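Local coordinates for glucose import ATP-binding protein GlcV (Sulfolobus solfataricus, PDB 1OXX) that hydrolyses ATP to drive glucose uptake, as the ATP-binding energy-coupling subunit of the GlcSTUV ABC transporter, at residues F34-P39 and T193-S198; E279-S284 and V338-R343. The protein carries 1 engineered substitution. All coordinates share one frame; numbering follows the deposited sequence. Where two conformers were deposited one is given.

Contact 1 (F34-P39 and T193-S198); sequences FGILGP and TLLVVS
The carbonyl oxygen of F34 is gripped twice from the neighbouring strand: V196 N bonds to F34 O at 3.0 Å, and the CA-H of L195 reaches the same oxygen. V196 O repeats the pattern, accepting a bond from I36 N at 2.9 Å together with the CA-H of G35. F34 N to L194 O and S198 N to I36 O complete a parallel pairing of F34, G35 and I36 with L195, V196 and V197. On one face, CD1 of L195 pushes into the angle between F34 and I36; it meets the phenyl ring edge near its plane, 3.7 Å from F34 CD2, and lies 4.1 Å from I36 CG1. L195 chi1 (175°) and chi2 (65°) together bring CD1 to that edge. V197 CG1 rests against I36 CB at 3.8 Å. Helix 41-52 covers this face with F47 and I51. On the other face V196 CG1 comes alongside the CA of G35 (3.8 Å), which carries no side chain. K44 NZ bonds to G38 O, while S198 OG bonds to D203 OD1 and D200 N. This is the parallel core of a P-loop ATPase, whose strand 33-37 runs into the Walker A loop.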
loop_
_atom_site.group_PDB
_atom_site.type_symbol
_atom_site.label_atom_id
_atom_site.label_comp_id
_atom_site.label_asym_id
_atom_site.label_seq_id
_atom_site.Cartn_x
_atom_site.Cartn_y
_atom_site.Cartn_z
ATOM N N PHE A 34 0.813 6.262 -8.657
ATOM C CA PHE A 34 1.967 5.871 -7.878
ATOM C C PHE A 34 1.585 5.569 -6.447
ATOM O O PHE A 34 0.813 6.291 -5.834
ATOM C CB PHE A 34 3.027 6.968 -7.902
ATOM C CG PHE A 34 4.381 6.512 -7.475
ATOM C CD1 PHE A 34 5.267 5.989 -8.398
ATOM C CD2 PHE A 34 4.786 6.607 -6.167
ATOM C CE1 PHE A 34 6.500 5.570 -8.016
ATOM C CE2 PHE A 34 6.038 6.169 -5.778
ATOM C CZ PHE A 34 6.889 5.657 -6.712
ATOM N N GLY A 35 2.129 4.494 -5.917
ATOM C CA GLY A 35 1.894 4.157 -4.531
ATOM C C GLY A 35 3.158 4.091 -3.693
ATOM O O GLY A 35 4.255 3.891 -4.208
ATOM N N ILE A 36 2.991 4.273 -2.385
ATOM C CA ILE A 36 4.063 4.066 -1.429
ATOM C C ILE A 36 3.584 3.073 -0.359
ATOM O O ILE A 36 2.490 3.241 0.221
ATOM C CB ILE A 36 4.494 5.401 -0.756
ATOM C CG1 ILE A 36 5.054 6.412 -1.771
ATOM C CG2 ILE A 36 5.510 5.139 0.302
ATOM C CD1 ILE A 36 6.460 6.126 -2.206
ATOM N N LEU A 37 4.386 2.033 -0.139
ATOM C CA LEU A 37 4.192 1.036 0.905
ATOM C C LEU A 37 5.352 1.133 1.891
ATOM O O LEU A 37 6.461 1.466 1.483
ATOM C CB LEU A 37 4.237 -0.376 0.320
ATOM C CG LEU A 37 2.994 -0.791 -0.476
ATOM C CD1 LEU A 37 3.236 -2.106 -1.224
ATOM C CD2 LEU A 37 1.730 -0.876 0.372
ATOM N N GLY A 38 5.128 0.811 3.176
ATOM C CA GLY A 38 6.196 0.802 4.170
ATOM C C GLY A 38 5.737 0.545 5.603
ATOM O O GLY A 38 4.557 0.682 5.879
ATOM N N PRO A 39 6.661 0.176 6.492
ATOM C CA PRO A 39 6.315 -0.113 7.894
ATOM C C PRO A 39 5.915 1.117 8.694
ATOM O O PRO A 39 5.264 0.951 9.721
ATOM C CB PRO A 39 7.621 -0.676 8.485
ATOM C CG PRO A 39 8.503 -0.955 7.326
ATOM C CD PRO A 39 8.096 -0.018 6.232
ATOM N N THR A 193 -2.699 12.932 -11.854
ATOM C CA THR A 193 -1.649 12.166 -11.230
ATOM C C THR A 193 -2.223 11.739 -9.881
ATOM O O THR A 193 -2.986 12.477 -9.236
ATOM C CB THR A 193 -0.424 13.042 -11.066
ATOM O OG1 THR A 193 0.022 13.490 -12.357
ATOM C CG2 THR A 193 0.771 12.259 -10.458
ATOM N N LEU A 194 -1.838 10.558 -9.421
ATOM C CA LEU A 194 -2.396 10.046 -8.186
ATOM C C LEU A 194 -1.284 9.446 -7.345
ATOM O O LEU A 194 -0.455 8.690 -7.861
ATOM C CB LEU A 194 -3.441 8.981 -8.497
ATOM C CG LEU A 194 -4.109 8.366 -7.272
ATOM C CD1 LEU A 194 -5.465 7.794 -7.604
ATOM C CD2 LEU A 194 -3.206 7.308 -6.673
ATOM N N LEU A 195 -1.269 9.760 -6.054
ATOM C CA LEU A 195 -0.304 9.191 -5.135
ATOM C C LEU A 195 -1.106 8.634 -3.965
ATOM O O LEU A 195 -1.882 9.361 -3.328
ATOM C CB LEU A 195 0.690 10.226 -4.618
ATOM C CG LEU A 195 1.685 9.776 -3.539
ATOM C CD1 LEU A 195 2.632 8.722 -4.053
ATOM C CD2 LEU A 195 2.471 10.967 -2.986
ATOM N N VAL A 196 -0.902 7.359 -3.677
ATOM C CA VAL A 196 -1.593 6.711 -2.565
ATOM C C VAL A 196 -0.553 6.112 -1.646
ATOM O O VAL A 196 0.391 5.463 -2.104
ATOM C CB VAL A 196 -2.578 5.640 -3.049
ATOM C CG1 VAL A 196 -1.871 4.595 -3.876
ATOM C CG2 VAL A 196 -3.296 4.967 -1.858
ATOM N N VAL A 197 -0.697 6.362 -0.352
ATOM C CA VAL A 197 0.163 5.728 0.633
ATOM C C VAL A 197 -0.725 4.906 1.549
ATOM O O VAL A 197 -1.824 5.333 1.922
ATOM C CB VAL A 197 1.037 6.716 1.436
ATOM C CG1 VAL A 197 1.762 7.668 0.504
ATOM C CG2 VAL A 197 0.211 7.476 2.444
ATOM N N SER A 198 -0.260 3.711 1.923
ATOM C CA SER A 198 -1.059 2.819 2.738
ATOM C C SER A 198 -0.196 1.736 3.360
ATOM O O SER A 198 0.910 1.487 2.885
ATOM C CB SER A 198 -2.139 2.133 1.883
ATOM O OG SER A 198 -3.010 1.323 2.648
HETATM O O HOH W 1 2.515 -0.131 3.729
#

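Contact 2 (E279-S284 and V338-R343); sequences EDVKLS and VLVYVR
L283 and V340 lie side by side, and the tip of the leucine settles into a notch made of two valines: L283 CD2 is 4.1 Å from V340 CG2 and slightly farther from V338 CG2. The notch is floored by backbone, since L339 O also touches CD2. Farther along the same face the fit is looser, with V281 CG2 standing 4.4 Å from V342 CG1. These side chains share a face, where L283 and V340 meet I315, L283 also meets I313, and V281 and V342 meet I276. Strand 281-284 is the outermost strand of an antiparallel five-stranded sheet, with 337-342 between it and 294-307, in a C-terminal domain whose family belongs to the OB clan. Backbone bonds link the hydrogen-bonded pairs K282-Y341 and S284-L339, the shortest being L339 N to S284 O at 2.7 Å. On the opposite face, Y341 chi1 of -74° puts CG beside the backbone N, turning the ring edge toward strand 281-284, where K282 O and S284 OG lie in the ring plane. S284 OG is 3.5 Å from Y341 CE1 and rests on L339 CB; its chi1 of 63° puts it between the backbone N and the carbonyl carbon, and D286 O is its hydrogen-bond partner. Y341 CB is 3.5 Å from K282 O, and the ring's hydroxyl is tied to I288 N. Past the strand end, R343 bends at chi2 (-70°); its CG packs 3.6 Å from D280 OD1, the side chains crossing at about a right angle. D280 OD1 and R343 NE are 4.9 Å apart, and a water bridges them, accepting from NE at 2.8 Å and donating to OD1 and E279 O. W293 makes a cation-pi contact with R343, and NH1 bonds to S292 OG.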
loop_
_atom_site.group_PDB
_atom_site.type_symbol
_atom_site.label_atom_id
_atom_site.label_comp_id
_atom_site.label_asym_id
_atom_site.label_seq_id
_atom_site.Cartn_x
_atom_site.Cartn_y
_atom_site.Cartn_z
ATOM N N GLU A 279 0.465 -19.288 -1.024
ATOM C CA GLU A 279 -0.112 -19.855 -2.230
ATOM C C GLU A 279 0.866 -20.758 -2.976
ATOM O O GLU A 279 0.463 -21.501 -3.859
ATOM C CB GLU A 279 -0.604 -18.755 -3.159
ATOM C CG GLU A 279 0.494 -17.864 -3.733
ATOM C CD GLU A 279 0.710 -16.573 -2.965
ATOM O OE1 GLU A 279 0.432 -16.536 -1.752
ATOM O OE2 GLU A 279 1.195 -15.585 -3.595
ATOM N N ASP A 280 2.135 -20.691 -2.595
ATOM C CA ASP A 280 3.187 -21.459 -3.256
ATOM C C ASP A 280 3.618 -22.665 -2.451
ATOM O O ASP A 280 4.702 -23.212 -2.675
ATOM C CB ASP A 280 4.372 -20.560 -3.578
ATOM C CG ASP A 280 3.995 -19.432 -4.509
ATOM O OD1 ASP A 280 3.195 -19.674 -5.453
ATOM O OD2 ASP A 280 4.449 -18.283 -4.321
ATOM N N VAL A 281 2.765 -23.055 -1.514
ATOM C CA VAL A 281 2.973 -24.230 -0.666
ATOM C C VAL A 281 1.757 -25.148 -0.812
ATOM O O VAL A 281 0.624 -24.669 -0.868
ATOM C CB VAL A 281 3.116 -23.830 0.815
ATOM C CG1 VAL A 281 3.212 -25.061 1.748
ATOM C CG2 VAL A 281 4.300 -22.912 1.017
ATOM N N LYS A 282 1.996 -26.464 -0.849
ATOM C CA LYS A 282 0.913 -27.448 -0.882
ATOM C C LYS A 282 1.311 -28.607 0.014
ATOM O O LYS A 282 2.474 -28.995 0.028
ATOM C CB LYS A 282 0.661 -27.947 -2.306
ATOM C CG LYS A 282 -0.447 -28.966 -2.435
ATOM C CD LYS A 282 -0.753 -29.292 -3.914
ATOM C CE LYS A 282 -1.759 -30.412 -4.065
ATOM N NZ LYS A 282 -3.127 -29.981 -3.680
ATOM N N LEU A 283 0.364 -29.124 0.787
ATOM C CA LEU A 283 0.598 -30.240 1.707
ATOM C C LEU A 283 -0.159 -31.501 1.284
ATOM O O LEU A 283 -1.255 -31.423 0.704
ATOM C CB LEU A 283 0.133 -29.848 3.103
ATOM C CG LEU A 283 0.632 -28.510 3.640
ATOM C CD1 LEU A 283 0.005 -28.225 4.986
ATOM C CD2 LEU A 283 2.130 -28.478 3.732
ATOM N N SER A 284 0.417 -32.657 1.583
ATOM C CA SER A 284 -0.246 -33.939 1.291
ATOM C C SER A 284 0.221 -35.001 2.263
ATOM O O SER A 284 1.208 -34.828 2.951
ATOM C CB SER A 284 0.050 -34.451 -0.115
ATOM O OG SER A 284 1.457 -34.653 -0.087
ATOM N N VAL A 338 3.056 -34.640 7.276
ATOM C CA VAL A 338 2.712 -34.325 5.902
ATOM C C VAL A 338 3.958 -34.166 5.042
ATOM O O VAL A 338 5.069 -33.932 5.540
ATOM C CB VAL A 338 1.941 -32.981 5.801
ATOM C CG1 VAL A 338 0.585 -33.069 6.519
ATOM C CG2 VAL A 338 2.759 -31.849 6.384
ATOM N N LEU A 339 3.741 -34.286 3.745
ATOM C CA LEU A 339 4.750 -33.944 2.761
ATOM C C LEU A 339 4.529 -32.486 2.372
ATOM O O LEU A 339 3.392 -32.033 2.290
ATOM C CB LEU A 339 4.642 -34.831 1.526
ATOM C CG LEU A 339 4.809 -36.325 1.775
ATOM C CD1 LEU A 339 4.818 -37.046 0.436
ATOM C CD2 LEU A 339 6.092 -36.589 2.572
ATOM N N VAL A 340 5.618 -31.764 2.146
ATOM C CA VAL A 340 5.588 -30.339 1.811
ATOM C C VAL A 340 6.104 -30.112 0.404
ATOM O O VAL A 340 7.206 -30.533 0.058
ATOM C CB VAL A 340 6.439 -29.527 2.793
ATOM C CG1 VAL A 340 6.343 -28.041 2.494
ATOM C CG2 VAL A 340 6.005 -29.808 4.225
ATOM N N TYR A 341 5.264 -29.494 -0.417
ATOM C CA TYR A 341 5.586 -29.179 -1.790
ATOM C C TYR A 341 5.584 -27.668 -1.934
ATOM O O TYR A 341 4.839 -26.962 -1.251
ATOM C CB TYR A 341 4.518 -29.707 -2.753
ATOM C CG TYR A 341 4.513 -31.191 -2.979
ATOM C CD1 TYR A 341 3.831 -32.052 -2.124
ATOM C CD2 TYR A 341 5.155 -31.725 -4.079
ATOM C CE1 TYR A 341 3.820 -33.415 -2.360
ATOM C CE2 TYR A 341 5.169 -33.087 -4.313
ATOM C CZ TYR A 341 4.486 -33.925 -3.464
ATOM O OH TYR A 341 4.483 -35.286 -3.712
ATOM N N VAL A 342 6.419 -27.166 -2.832
ATOM C CA VAL A 342 6.385 -25.749 -3.163
ATOM C C VAL A 342 6.462 -25.548 -4.670
ATOM O O VAL A 342 6.755 -26.469 -5.423
ATOM C CB VAL A 342 7.546 -24.964 -2.505
ATOM C CG1 VAL A 342 7.547 -25.114 -0.976
ATOM C CG2 VAL A 342 8.903 -25.412 -3.073
ATOM N N ARG A 343 6.180 -24.323 -5.105
ATOM C CA ARG A 343 6.429 -23.922 -6.481
ATOM C C ARG A 343 7.903 -23.542 -6.582
ATOM O O ARG A 343 8.336 -22.534 -6.013
ATOM C CB ARG A 343 5.588 -22.705 -6.833
ATOM C CG ARG A 343 4.121 -22.944 -6.724
ATOM C CD ARG A 343 3.595 -23.865 -7.789
ATOM N NE ARG A 343 2.144 -23.786 -7.937
ATOM C CZ ARG A 343 1.429 -24.683 -8.571
ATOM N NH1 ARG A 343 2.025 -25.728 -9.124
ATOM N NH2 ARG A 343 0.115 -24.552 -8.660
HETATM O O HOH W 2 0.956 -21.582 -6.591
#

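Two ways of pairing strands appear in one chain, a parallel one in contact 1 and an antiparallel one in contact 2. Their centres lie 33 Å apart and their nearest atoms about 14 Å, so neither touches the other. They follow in series, contact 1 closing within the ABC-ATPase domain before contact 2 opens in the C-terminal domain beyond the linker. Contact 1 is deeply buried and adjoins the nucleotide site: the side chains of I36 and S198 lie about 4 Å from those of K44 and E166 respectively, both inferred to bind ATP. Contact 2, only partly buried, is remote from that site and joins an edge strand to its sheet.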